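Local coordinates for thermosome subunit (Methanococcoides burtonii, PDB 3AQ1), which probably binds and hydrolyses ATP to help unfolded proteins fold, as a group II chaperonin subunit caught here as an open-state monomer, at residues 409-412 against 413-417; 340-343 against 344-348; 254-258 against 259-263; 136-140 against 141-145; 332-335 against 336-340. All blocks are in the same frame, centred on the assembly; numbering follows the deposited sequence.

Interaction 1. Residues 409-412 against 413-417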
loop_
_atom_site.group_PDB
_atom_site.type_symbol
_atom_site.label_atom_id
_atom_site.label_comp_id
_atom_site.label_asym_id
_atom_site.label_seq_id
_atom_site.Cartn_x
_atom_site.Cartn_y
_atom_site.Cartn_z
ATOM N N ASP A 409 -34.015 8.249 2.867
ATOM C CA ASP A 409 -34.971 7.211 3.221
ATOM C C ASP A 409 -34.389 5.828 2.927
ATOM O O ASP A 409 -34.222 5.443 1.773
ATOM C CB ASP A 409 -36.274 7.404 2.441
ATOM C CG ASP A 409 -37.362 6.425 2.858
ATOM O OD1 ASP A 409 -37.195 5.739 3.897
ATOM O OD2 ASP A 409 -38.390 6.354 2.143
ATOM N N PRO A 410 -34.091 5.067 3.974
ATOM C CA PRO A 410 -33.495 3.751 3.747
ATOM C C PRO A 410 -34.437 2.842 2.976
ATOM O O PRO A 410 -33.984 2.146 2.074
ATOM C CB PRO A 410 -33.276 3.217 5.161
ATOM C CG PRO A 410 -33.283 4.434 6.034
ATOM C CD PRO A 410 -34.277 5.349 5.400
ATOM N N ILE A 411 -35.724 2.857 3.316
ATOM C CA ILE A 411 -36.702 1.997 2.658
ATOM C C ILE A 411 -36.674 2.227 1.153
ATOM O O ILE A 411 -36.651 1.285 0.363
ATOM C CB ILE A 411 -38.120 2.254 3.184
ATOM C CG1 ILE A 411 -38.168 2.063 4.700
ATOM C CG2 ILE A 411 -39.114 1.326 2.504
ATOM C CD1 ILE A 411 -37.501 0.779 5.150
ATOM N N ASP A 412 -36.672 3.489 0.759
ATOM C CA ASP A 412 -36.598 3.845 -0.647
ATOM C C ASP A 412 -35.371 3.242 -1.316
ATOM O O ASP A 412 -35.476 2.651 -2.393
ATOM C CB ASP A 412 -36.578 5.365 -0.809
ATOM C CG ASP A 412 -37.960 5.944 -0.995
ATOM O OD1 ASP A 412 -38.934 5.239 -0.669
ATOM O OD2 ASP A 412 -38.070 7.096 -1.473
ATOM N N ILE A 413 -34.215 3.404 -0.677
ATOM C CA ILE A 413 -32.947 2.931 -1.227
ATOM C C ILE A 413 -32.856 1.407 -1.280
ATOM O O ILE A 413 -32.345 0.851 -2.255
ATOM C CB ILE A 413 -31.743 3.447 -0.419
ATOM C CG1 ILE A 413 -31.725 4.982 -0.379
ATOM C CG2 ILE A 413 -30.448 2.873 -0.978
ATOM C CD1 ILE A 413 -31.601 5.602 -1.722
ATOM N N MET A 414 -33.343 0.742 -0.232
ATOM C CA MET A 414 -33.293 -0.718 -0.146
ATOM C C MET A 414 -34.207 -1.393 -1.166
ATOM O O MET A 414 -33.853 -2.415 -1.764
ATOM C CB MET A 414 -33.613 -1.213 1.273
ATOM C CG MET A 414 -32.481 -1.000 2.285
ATOM S SD MET A 414 -30.843 -1.473 1.672
ATOM C CE MET A 414 -31.090 -3.211 1.302
ATOM N N VAL A 415 -35.391 -0.827 -1.356
ATOM C CA VAL A 415 -36.291 -1.316 -2.382
ATOM C C VAL A 415 -35.568 -1.257 -3.715
ATOM O O VAL A 415 -35.481 -2.242 -4.439
ATOM C CB VAL A 415 -37.577 -0.472 -2.418
ATOM C CG1 VAL A 415 -38.337 -0.657 -3.736
ATOM C CG2 VAL A 415 -38.443 -0.803 -1.205
ATOM N N GLU A 416 -35.014 -0.094 -4.015
ATOM C CA GLU A 416 -34.356 0.116 -5.287
ATOM C C GLU A 416 -33.098 -0.756 -5.432
ATOM O O GLU A 416 -32.816 -1.250 -6.524
ATOM C CB GLU A 416 -34.064 1.608 -5.480
ATOM C CG GLU A 416 -33.285 1.955 -6.731
ATOM C CD GLU A 416 -34.032 1.578 -7.993
ATOM O OE1 GLU A 416 -35.207 1.162 -7.873
ATOM O OE2 GLU A 416 -33.447 1.694 -9.097
ATOM N N LEU A 417 -32.355 -0.964 -4.342
ATOM C CA LEU A 417 -31.179 -1.840 -4.410
ATOM C C LEU A 417 -31.570 -3.299 -4.630
ATOM O O LEU A 417 -30.950 -4.001 -5.433
ATOM C CB LEU A 417 -30.264 -1.703 -3.186
ATOM C CG LEU A 417 -29.486 -0.384 -3.121
ATOM C CD1 LEU A 417 -28.749 -0.232 -1.811
ATOM C CD2 LEU A 417 -28.541 -0.222 -4.305
#
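Ile411 and Val415 sit one helical turn apart on the outer side of the helix, and their CG2 methyls come within 4.3 Å of each other. Val415 has CG1 anti to its backbone N (chi1 162°), which swings CG2 back along the helix until it rests on the carbonyl oxygen Ile411 O as well as near the isoleucine methyl. Met414 is turned another way: its CB and CG lie against Pro410 O, then the chain bends twice and carries the thioether off toward Pro399 and Val400 of helix 397-405. Ile413 points into the protein, with CG1 passing Asp409 O and its side chain packing on Ala403 of the same helix 397-405. All of this belongs to the first turns of helix 410-422. Asp409 is the N-cap, and its OD1 takes a weak capping bond of 3.3 Å from Ile411 N. Behind the side chains the i to i+4 pattern starts at once: Ile413 N bonds to Asp409 O at 3.2 Å, Met414 N to Pro410 O at 2.8 Å, and Val415 N to Ile411 O at 3.0 Å. Met414 N approaches its acceptor almost head-on, whereas the Val415 donor is tilted 24° from the carbonyl plane. Glu416 brings its CB over Asp412 O and then leads away along a bent chain to Val437 of strand 437-439.

Interaction 2. Residues 340-343 against 344-348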
loop_
_atom_site.group_PDB
_atom_site.type_symbol
_atom_site.label_atom_id
_atom_site.label_comp_id
_atom_site.label_asym_id
_atom_site.label_seq_id
_atom_site.Cartn_x
_atom_site.Cartn_y
_atom_site.Cartn_z
ATOM N N HIS A 340 1.555 13.047 -0.882
ATOM C CA HIS A 340 0.537 12.363 -0.072
ATOM C C HIS A 340 -0.412 11.601 -0.992
ATOM O O HIS A 340 -0.677 10.410 -0.794
ATOM C CB HIS A 340 -0.222 13.333 0.838
ATOM C CG HIS A 340 0.597 13.858 1.982
ATOM N ND1 HIS A 340 1.656 14.725 1.808
ATOM C CD2 HIS A 340 0.507 13.643 3.318
ATOM C CE1 HIS A 340 2.184 15.019 2.983
ATOM N NE2 HIS A 340 1.504 14.376 3.915
ATOM N N ALA A 341 -0.884 12.275 -2.032
ATOM C CA ALA A 341 -1.795 11.637 -2.957
ATOM C C ALA A 341 -1.180 10.355 -3.564
ATOM O O ALA A 341 -1.728 9.258 -3.399
ATOM C CB ALA A 341 -2.230 12.617 -4.027
ATOM N N LEU A 342 -0.040 10.502 -4.240
ATOM C CA LEU A 342 0.697 9.367 -4.814
ATOM C C LEU A 342 0.871 8.203 -3.838
ATOM O O LEU A 342 0.635 7.049 -4.197
ATOM C CB LEU A 342 2.068 9.828 -5.333
ATOM C CG LEU A 342 3.017 8.870 -6.050
ATOM C CD1 LEU A 342 2.401 8.267 -7.298
ATOM C CD2 LEU A 342 4.231 9.656 -6.406
ATOM N N ASN A 343 1.285 8.496 -2.606
ATOM C CA ASN A 343 1.428 7.440 -1.615
ATOM C C ASN A 343 0.146 6.628 -1.484
ATOM O O ASN A 343 0.186 5.415 -1.479
ATOM C CB ASN A 343 1.881 7.986 -0.257
ATOM C CG ASN A 343 3.310 7.607 0.069
ATOM O OD1 ASN A 343 3.676 6.429 0.018
ATOM N ND2 ASN A 343 4.132 8.603 0.403
ATOM N N ASP A 344 -1.001 7.292 -1.404
ATOM C CA ASP A 344 -2.251 6.556 -1.308
ATOM C C ASP A 344 -2.535 5.747 -2.561
ATOM O O ASP A 344 -2.847 4.560 -2.477
ATOM C CB ASP A 344 -3.418 7.487 -1.010
ATOM C CG ASP A 344 -3.388 8.012 0.393
ATOM O OD1 ASP A 344 -2.791 7.343 1.260
ATOM O OD2 ASP A 344 -3.955 9.100 0.626
ATOM N N ALA A 345 -2.423 6.387 -3.722
ATOM C CA ALA A 345 -2.726 5.705 -4.975
ATOM C C ALA A 345 -1.825 4.494 -5.202
ATOM O O ALA A 345 -2.297 3.446 -5.632
ATOM C CB ALA A 345 -2.649 6.660 -6.141
ATOM N N LEU A 346 -0.531 4.644 -4.920
ATOM C CA LEU A 346 0.414 3.542 -5.064
ATOM C C LEU A 346 -0.085 2.326 -4.284
ATOM O O LEU A 346 -0.192 1.235 -4.834
ATOM C CB LEU A 346 1.827 3.946 -4.606
ATOM C CG LEU A 346 2.633 4.856 -5.541
ATOM C CD1 LEU A 346 3.780 5.537 -4.825
ATOM C CD2 LEU A 346 3.123 4.125 -6.761
ATOM N N HIS A 347 -0.420 2.532 -3.015
ATOM C CA HIS A 347 -0.931 1.471 -2.142
ATOM C C HIS A 347 -2.206 0.807 -2.643
ATOM O O HIS A 347 -2.263 -0.419 -2.732
ATOM C CB HIS A 347 -1.126 1.991 -0.717
ATOM C CG HIS A 347 0.157 2.120 0.049
ATOM N ND1 HIS A 347 0.622 1.136 0.896
ATOM C CD2 HIS A 347 1.086 3.108 0.077
ATOM C CE1 HIS A 347 1.771 1.521 1.424
ATOM N NE2 HIS A 347 2.076 2.713 0.941
ATOM N N VAL A 348 -3.221 1.606 -2.967
ATOM C CA VAL A 348 -4.481 1.062 -3.468
ATOM C C VAL A 348 -4.241 0.196 -4.703
ATOM O O VAL A 348 -4.718 -0.932 -4.791
ATOM C CB VAL A 348 -5.519 2.163 -3.808
ATOM C CG1 VAL A 348 -6.834 1.525 -4.178
ATOM C CG2 VAL A 348 -5.718 3.086 -2.629
#
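Leu342 and Leu346 make the apolar part of this contact, one turn apart within helix 332-355. Leu342 holds CG trans to N (chi1 -177°), leaning toward the next turn, and CG lies 3.6 Å from Leu346 CD1 as the two side chains cross obliquely. Both leucines press on Ile153 of strand 151-157, and Leu346 continues to Val132. The backbone supplies the polar part: Leu346 N bonds to Leu342 O at 2.8 Å, Ala345 N to Ala341 O at 3.0 Å and Asp344 N to His340 O at 3.2 Å, while His347 N reaches Asn343 O only weakly at 3.3 Å. The third kind of contact sets flat groups beside each other. Asn343 and His347 point the same way, with amide and imidazole planes 37° apart, and the ring brings its CD2 edge to the backbone oxygen Asn343 O, in the ring plane. Cutting His347 back to alanine is likely to open a gap beside Val147 and Leu148 and deprive Asn343 O of the ring edge. With Asn343 OD1 4.1 Å from His347 NE2, the side chains are neighbours rather than bonded partners, so backbone bonds and leucine packing carry the turn.

Interaction 3. Residues 254-258 against 259-263; sequences YYIEK and AGIYA
Tyr255, Ile256 and Glu257 give their carbonyl oxygens to the NH groups of Ala259, Ile261 and Gly260, closing helix 250-258. Ala259 N still makes the helical bond to Tyr255 O, at 3.0 Å. Gly260 then turns to positive phi (81°), and the chain folds back: Gly260 N bonds to Glu257 O at 3.0 Å, arriving above the carbonyl plane, and Ile261 N bonds to Ile256 O at 3.2 Å. This pair of bonds and the glycine form a Schellman motif, which ends the helix and turns the chain toward strand 262-264. That strand lies parallel to strand 241-244, so the turn belongs to a beta-alpha-beta unit. The motif's usual apolar contact is present as well. With CG1 beside the backbone N (chi1 -63°), Ile256 turns its CG2 methyl to the other side, where it lies 3.5 Å from Ile261 CB and close to Ile261 CG2; the two side chains cross at a slant. The same methyl reaches Ala263 CB at 4.2 Å, tying the helix to the start of the strand, and Val242 packs against both Ile261 and Ala263. On the exposed side Lys258 lays its CG over one face of the Tyr254 ring, offset toward the rim, before its NZ makes a weak salt bridge of 3.5 Å with Glu257 OE2. Tyr255 leads away from the turn to Ala231 of helix 226-235, and its OH is hydrogen-bonded to Arg228 NE.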
loop_
_atom_site.group_PDB
_atom_site.type_symbol
_atom_site.label_atom_id
_atom_site.label_comp_id
_atom_site.label_asym_id
_atom_site.label_seq_id
_atom_site.Cartn_x
_atom_site.Cartn_y
_atom_site.Cartn_z
ATOM N N TYR A 254 40.021 13.016 4.084
ATOM C CA TYR A 254 41.179 13.211 3.215
ATOM C C TYR A 254 41.816 11.879 2.774
ATOM O O TYR A 254 42.102 11.675 1.597
ATOM C CB TYR A 254 42.211 14.117 3.892
ATOM C CG TYR A 254 43.480 14.275 3.093
ATOM C CD1 TYR A 254 43.480 14.975 1.900
ATOM C CD2 TYR A 254 44.680 13.708 3.526
ATOM C CE1 TYR A 254 44.630 15.115 1.161
ATOM C CE2 TYR A 254 45.834 13.844 2.795
ATOM C CZ TYR A 254 45.808 14.551 1.608
ATOM O OH TYR A 254 46.953 14.705 0.855
ATOM N N TYR A 255 42.022 10.979 3.730
ATOM C CA TYR A 255 42.536 9.639 3.459
ATOM C C TYR A 255 41.594 8.818 2.593
ATOM O O TYR A 255 42.026 8.139 1.656
ATOM C CB TYR A 255 42.806 8.906 4.775
ATOM C CG TYR A 255 43.861 9.588 5.601
ATOM C CD1 TYR A 255 44.999 10.118 5.006
ATOM C CD2 TYR A 255 43.730 9.700 6.974
ATOM C CE1 TYR A 255 45.973 10.751 5.754
ATOM C CE2 TYR A 255 44.702 10.328 7.734
ATOM C CZ TYR A 255 45.815 10.852 7.118
ATOM O OH TYR A 255 46.774 11.478 7.876
ATOM N N ILE A 256 40.306 8.877 2.923
ATOM C CA ILE A 256 39.288 8.158 2.179
ATOM C C ILE A 256 39.260 8.706 0.767
ATOM O O ILE A 256 39.220 7.963 -0.215
ATOM C CB ILE A 256 37.904 8.302 2.843
ATOM C CG1 ILE A 256 37.934 7.678 4.237
ATOM C CG2 ILE A 256 36.830 7.629 2.009
ATOM C CD1 ILE A 256 36.638 7.792 4.963
ATOM N N GLU A 257 39.306 10.025 0.679
ATOM C CA GLU A 257 39.327 10.709 -0.598
ATOM C C GLU A 257 40.550 10.308 -1.419
ATOM O O GLU A 257 40.441 10.009 -2.616
ATOM C CB GLU A 257 39.320 12.214 -0.367
ATOM C CG GLU A 257 39.395 13.004 -1.622
ATOM C CD GLU A 257 40.801 13.344 -1.992
ATOM O OE1 GLU A 257 41.487 13.992 -1.175
ATOM O OE2 GLU A 257 41.213 12.970 -3.107
ATOM N N LYS A 258 41.714 10.300 -0.777
ATOM C CA LYS A 258 42.938 9.935 -1.481
ATOM C C LYS A 258 42.904 8.489 -1.976
ATOM O O LYS A 258 43.469 8.185 -3.018
ATOM C CB LYS A 258 44.207 10.263 -0.668
ATOM C CG LYS A 258 44.678 11.737 -0.803
ATOM C CD LYS A 258 44.942 12.097 -2.274
ATOM C CE LYS A 258 44.945 13.598 -2.546
ATOM N NZ LYS A 258 44.451 13.923 -3.934
ATOM N N ALA A 259 42.202 7.614 -1.262
ATOM C CA ALA A 259 42.026 6.239 -1.723
ATOM C C ALA A 259 41.027 6.054 -2.896
ATOM O O ALA A 259 40.779 4.930 -3.333
ATOM C CB ALA A 259 41.667 5.313 -0.535
ATOM N N GLY A 260 40.453 7.146 -3.399
ATOM C CA GLY A 260 39.523 7.083 -4.520
ATOM C C GLY A 260 38.093 6.705 -4.141
ATOM O O GLY A 260 37.307 6.224 -4.971
ATOM N N ILE A 261 37.747 6.946 -2.882
ATOM C CA ILE A 261 36.449 6.539 -2.347
ATOM C C ILE A 261 35.349 7.622 -2.315
ATOM O O ILE A 261 35.519 8.712 -1.770
ATOM C CB ILE A 261 36.608 5.864 -0.964
ATOM C CG1 ILE A 261 37.520 4.642 -1.087
ATOM C CG2 ILE A 261 35.269 5.430 -0.432
ATOM C CD1 ILE A 261 37.650 3.857 0.196
ATOM N N TYR A 262 34.219 7.289 -2.929
ATOM C CA TYR A 262 33.025 8.123 -2.919
ATOM C C TYR A 262 32.323 7.968 -1.560
ATOM O O TYR A 262 31.726 6.912 -1.279
ATOM C CB TYR A 262 32.088 7.665 -4.043
ATOM C CG TYR A 262 30.888 8.557 -4.318
ATOM C CD1 TYR A 262 29.877 8.738 -3.367
ATOM C CD2 TYR A 262 30.744 9.185 -5.548
ATOM C CE1 TYR A 262 28.776 9.538 -3.639
ATOM C CE2 TYR A 262 29.655 9.981 -5.822
ATOM C CZ TYR A 262 28.680 10.159 -4.868
ATOM O OH TYR A 262 27.611 10.959 -5.176
ATOM N N ALA A 263 32.407 8.996 -0.713
ATOM C CA ALA A 263 31.761 8.926 0.597
ATOM C C ALA A 263 30.743 10.037 0.815
ATOM O O ALA A 263 30.944 11.169 0.396
ATOM C CB ALA A 263 32.790 8.905 1.730
#

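Interaction 4. Residues 136-140 against 141-145; sequences VEEEE and DGLKV
With CG anti to the carbonyl carbon in Glu137 (chi1 -71°) and opposite the N in Lys144 (chi1 171°), these two cross-strand neighbours lie side by side. The glutamate is extended beyond CG, which sets OE1 beside the lysine methylenes, 3.4 Å from CE of Lys144. Glu139 comes to the same lysine from across, its carboxylate lying over CB and CD. Its OE2 stays 4.0 Å from Lys144 NZ and Glu137 OE1 is farther still; the opposite charges probably attract at that distance, beyond a salt bridge. Strands 136-137 and 144-145 make a short beta hairpin, and Glu137 with Lys144 is its antiparallel hydrogen-bonded pair. Glu137 N reaches Lys144 O at 2.8 Å, and Lys144 N returns to Glu137 O at 3.0 Å, both bonds close to straight. Between the strands the chain swings round through Asp141, which is poorly ordered, and Gly142. On the other face Val136, Leu143 and Val145 form an apolar patch, with Glu138 alongside Leu143. Val136 spreads its two methyls, CG1 meeting Leu143 CD2 at 3.8 Å and CG2 meeting Val145 CG2 at 4.0 Å, each pair crossing at a slant. Leu143 extends this patch to Pro98, while Val145 packs on Ile353 of helix 332-355 and its backbone N is hydrogen-bonded to Glu354 OE2 of that helix.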
loop_
_atom_site.group_PDB
_atom_site.type_symbol
_atom_site.label_atom_id
_atom_site.label_comp_id
_atom_site.label_asym_id
_atom_site.label_seq_id
_atom_site.Cartn_x
_atom_site.Cartn_y
_atom_site.Cartn_z
ATOM N N VAL A 136 6.178 -4.845 -9.811
ATOM C CA VAL A 136 5.390 -6.074 -9.666
ATOM C C VAL A 136 6.253 -7.335 -9.695
ATOM O O VAL A 136 6.955 -7.593 -10.673
ATOM C CB VAL A 136 4.323 -6.212 -10.769
ATOM C CG1 VAL A 136 3.592 -7.550 -10.627
ATOM C CG2 VAL A 136 3.337 -5.060 -10.711
ATOM N N GLU A 137 6.190 -8.125 -8.628
ATOM C CA GLU A 137 6.976 -9.358 -8.533
ATOM C C GLU A 137 6.104 -10.581 -8.781
ATOM O O GLU A 137 4.953 -10.628 -8.358
ATOM C CB GLU A 137 7.671 -9.462 -7.166
ATOM C CG GLU A 137 8.819 -8.468 -6.978
ATOM C CD GLU A 137 9.368 -8.424 -5.551
ATOM O OE1 GLU A 137 8.603 -8.104 -4.612
ATOM O OE2 GLU A 137 10.583 -8.683 -5.376
ATOM N N GLU A 138 6.647 -11.567 -9.483
ATOM C CA GLU A 138 5.917 -12.807 -9.710
ATOM C C GLU A 138 6.178 -13.761 -8.556
ATOM O O GLU A 138 7.222 -13.692 -7.910
ATOM C CB GLU A 138 6.344 -13.449 -11.026
ATOM C CG GLU A 138 5.201 -14.058 -11.810
ATOM C CD GLU A 138 4.929 -13.306 -13.099
ATOM O OE1 GLU A 138 5.191 -12.084 -13.142
ATOM O OE2 GLU A 138 4.454 -13.939 -14.067
ATOM N N GLU A 139 5.228 -14.650 -8.292
ATOM C CA GLU A 139 5.394 -15.630 -7.226
ATOM C C GLU A 139 4.479 -16.835 -7.398
ATOM O O GLU A 139 3.673 -16.900 -8.328
ATOM C CB GLU A 139 5.126 -14.995 -5.857
ATOM C CG GLU A 139 6.303 -14.276 -5.221
ATOM C CD GLU A 139 5.980 -13.767 -3.821
ATOM O OE1 GLU A 139 4.780 -13.597 -3.507
ATOM O OE2 GLU A 139 6.923 -13.535 -3.035
ATOM N N GLU A 140 4.632 -17.799 -6.497
ATOM C CA GLU A 140 3.614 -18.809 -6.290
ATOM C C GLU A 140 2.627 -18.192 -5.324
ATOM O O GLU A 140 2.977 -17.268 -4.588
ATOM C CB GLU A 140 4.210 -20.062 -5.670
ATOM C CG GLU A 140 5.059 -20.882 -6.602
ATOM C CD GLU A 140 5.435 -22.211 -5.988
ATOM O OE1 GLU A 140 5.302 -22.349 -4.753
ATOM O OE2 GLU A 140 5.858 -23.117 -6.736
ATOM N N ASP A 141 1.401 -18.701 -5.320
ATOM C CA ASP A 141 0.342 -18.104 -4.518
ATOM C C ASP A 141 -0.191 -16.853 -5.221
ATOM O O ASP A 141 -1.381 -16.542 -5.135
ATOM C CB ASP A 141 0.852 -17.772 -3.111
ATOM C CG ASP A 141 -0.212 -17.145 -2.235
ATOM O OD1 ASP A 141 -1.415 -17.322 -2.526
ATOM O OD2 ASP A 141 0.158 -16.478 -1.246
ATOM N N GLY A 142 0.691 -16.143 -5.922
ATOM C CA GLY A 142 0.279 -15.022 -6.749
ATOM C C GLY A 142 1.258 -13.865 -6.840
ATOM O O GLY A 142 2.398 -13.962 -6.404
ATOM N N LEU A 143 0.785 -12.760 -7.411
ATOM C CA LEU A 143 1.560 -11.531 -7.572
ATOM C C LEU A 143 1.815 -10.757 -6.270
ATOM O O LEU A 143 0.956 -10.692 -5.377
ATOM C CB LEU A 143 0.826 -10.618 -8.546
ATOM C CG LEU A 143 0.784 -11.128 -9.980
ATOM C CD1 LEU A 143 -0.215 -10.342 -10.807
ATOM C CD2 LEU A 143 2.163 -11.031 -10.576
ATOM N N LYS A 144 2.993 -10.148 -6.183
ATOM C CA LYS A 144 3.372 -9.344 -5.024
ATOM C C LYS A 144 3.795 -7.930 -5.455
ATOM O O LYS A 144 4.583 -7.777 -6.396
ATOM C CB LYS A 144 4.494 -10.042 -4.241
ATOM C CG LYS A 144 5.132 -9.212 -3.122
ATOM C CD LYS A 144 5.974 -10.098 -2.187
ATOM C CE LYS A 144 7.323 -9.464 -1.797
ATOM N NZ LYS A 144 8.140 -10.335 -0.879
ATOM N N VAL A 145 3.251 -6.907 -4.783
ATOM C CA VAL A 145 3.658 -5.518 -5.017
ATOM C C VAL A 145 4.138 -4.831 -3.738
ATOM O O VAL A 145 3.334 -4.338 -2.954
ATOM C CB VAL A 145 2.531 -4.679 -5.624
ATOM C CG1 VAL A 145 2.988 -3.248 -5.786
ATOM C CG2 VAL A 145 2.088 -5.246 -6.966
#

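Interaction 5. Residues 332-335 against 336-340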
loop_
_atom_site.group_PDB
_atom_site.type_symbol
_atom_site.label_atom_id
_atom_site.label_comp_id
_atom_site.label_asym_id
_atom_site.label_seq_id
_atom_site.Cartn_x
_atom_site.Cartn_y
_atom_site.Cartn_z
ATOM N N GLU A 332 6.685 24.286 -4.111
ATOM C CA GLU A 332 6.914 23.537 -2.884
ATOM C C GLU A 332 5.637 22.886 -2.368
ATOM O O GLU A 332 5.626 21.702 -2.037
ATOM C CB GLU A 332 7.442 24.471 -1.799
ATOM C CG GLU A 332 7.697 23.788 -0.468
ATOM C CD GLU A 332 9.129 23.326 -0.331
ATOM O OE1 GLU A 332 9.993 23.838 -1.081
ATOM O OE2 GLU A 332 9.390 22.459 0.528
ATOM N N HIS A 333 4.555 23.656 -2.277
ATOM C CA HIS A 333 3.357 23.136 -1.620
ATOM C C HIS A 333 2.532 22.167 -2.480
ATOM O O HIS A 333 1.898 21.252 -1.952
ATOM C CB HIS A 333 2.485 24.253 -1.019
ATOM C CG HIS A 333 1.444 23.747 -0.064
ATOM N ND1 HIS A 333 1.741 23.368 1.228
ATOM C CD2 HIS A 333 0.115 23.530 -0.222
ATOM C CE1 HIS A 333 0.640 22.953 1.830
ATOM N NE2 HIS A 333 -0.361 23.040 0.971
ATOM N N VAL A 334 2.538 22.374 -3.795
ATOM C CA VAL A 334 1.913 21.436 -4.726
ATOM C C VAL A 334 2.513 20.044 -4.529
ATOM O O VAL A 334 1.822 19.034 -4.395
ATOM C CB VAL A 334 2.165 21.868 -6.191
ATOM C CG1 VAL A 334 1.703 20.799 -7.171
ATOM C CG2 VAL A 334 1.487 23.190 -6.479
ATOM N N VAL A 335 3.825 20.006 -4.492
ATOM C CA VAL A 335 4.525 18.746 -4.429
ATOM C C VAL A 335 4.325 18.005 -3.103
ATOM O O VAL A 335 4.418 16.779 -3.070
ATOM C CB VAL A 335 6.002 18.964 -4.748
ATOM C CG1 VAL A 335 6.872 18.508 -3.603
ATOM C CG2 VAL A 335 6.343 18.292 -6.054
ATOM N N ASP A 336 4.038 18.725 -2.017
ATOM C CA ASP A 336 3.712 18.050 -0.757
ATOM C C ASP A 336 2.425 17.239 -0.893
ATOM O O ASP A 336 2.371 16.078 -0.479
ATOM C CB ASP A 336 3.591 19.032 0.408
ATOM C CG ASP A 336 4.923 19.623 0.819
ATOM O OD1 ASP A 336 5.969 18.967 0.619
ATOM O OD2 ASP A 336 4.924 20.755 1.349
ATOM N N SER A 337 1.405 17.852 -1.489
ATOM C CA SER A 337 0.108 17.217 -1.691
ATOM C C SER A 337 0.170 16.071 -2.683
ATOM O O SER A 337 -0.449 15.023 -2.479
ATOM C CB SER A 337 -0.919 18.242 -2.185
ATOM O OG SER A 337 -0.948 19.363 -1.331
ATOM N N LEU A 338 0.886 16.282 -3.780
ATOM C CA LEU A 338 1.090 15.208 -4.742
ATOM C C LEU A 338 1.717 13.991 -4.053
ATOM O O LEU A 338 1.235 12.872 -4.215
ATOM C CB LEU A 338 1.944 15.678 -5.920
ATOM C CG LEU A 338 1.237 16.692 -6.821
ATOM C CD1 LEU A 338 2.125 17.133 -7.988
ATOM C CD2 LEU A 338 -0.088 16.128 -7.319
ATOM N N ASP A 339 2.765 14.212 -3.260
ATOM C CA ASP A 339 3.366 13.110 -2.528
ATOM C C ASP A 339 2.344 12.347 -1.691
ATOM O O ASP A 339 2.273 11.122 -1.778
ATOM C CB ASP A 339 4.539 13.561 -1.660
ATOM C CG ASP A 339 5.065 12.445 -0.773
ATOM O OD1 ASP A 339 6.037 11.777 -1.170
ATOM O OD2 ASP A 339 4.500 12.219 0.321
ATOM N N HIS A 340 1.555 13.047 -0.882
ATOM C CA HIS A 340 0.537 12.363 -0.072
ATOM C C HIS A 340 -0.412 11.601 -0.992
ATOM O O HIS A 340 -0.677 10.410 -0.794
ATOM C CB HIS A 340 -0.222 13.333 0.838
ATOM C CG HIS A 340 0.597 13.858 1.982
ATOM N ND1 HIS A 340 1.656 14.725 1.808
ATOM C CD2 HIS A 340 0.507 13.643 3.318
ATOM C CE1 HIS A 340 2.184 15.019 2.983
ATOM N NE2 HIS A 340 1.504 14.376 3.915
#
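Val334 and Leu338 lie side by side and point the same way, with Val334 CG1 3.8 Å from Leu338 CD1; Leu338 N secures the pair with a 3.0 Å bond to Val334 O. The polar side chains are only near one another. The Asp336 carboxylate stands nearly at right angles to the His333 ring, with OD2 4.1 Å from ND1, and its CG lies near Glu332 O because Asp336 holds CG anti to its own carbonyl carbon (chi1 -70°). The backbone here is loosely bonded: Asp336 N is shared weakly between Glu332 O and His333 O, and Ser337 gives His333 O two weak bonds, from its N and from OG. One turn on the bonding firms up, with Asp339 N reaching Val335 O at 3.1 Å. Asp336 O accepts two bonds, from His340 N and, at 2.8 Å, from His340 ND1; the donors come from opposite faces of the carbonyl plane, and the second fixes the rotation of the imidazole. Further out, Tyr120 covers Val334 and Leu338, and Lys155 forms a long, weak ion pair with Asp336 OD1. Replacing Asp336 by alanine removes the carboxylate, which would probably leave Lys155 without its distant partner and the His333 ring without this neighbour. These are i to i+4 contacts along the early turns of the long helix 332-355, which runs beside strand 151-157.

In the fold
Following the chain from the N terminus, interaction 4 comes first: a beta hairpin that closes the turn between strands 136-137 and 144-145. Interaction 3 then rounds the end of helix 250-258 into strand 262-264. Interactions 5 and 2 succeed each other on helix 332-355, and the far end of that helix meets the hairpin through Ile353 and Glu354. Interaction 1 comes last, at the start of helix 410-422, about 74 Å from interaction 3 between centres. All five are local; interactions 5 and 2 overlap at His340, the rest follow in series, and none nests or crosses. Interaction 2 lies between the extremes, about 40 Å from interaction 3 and 34 Å from interaction 1, centre to centre.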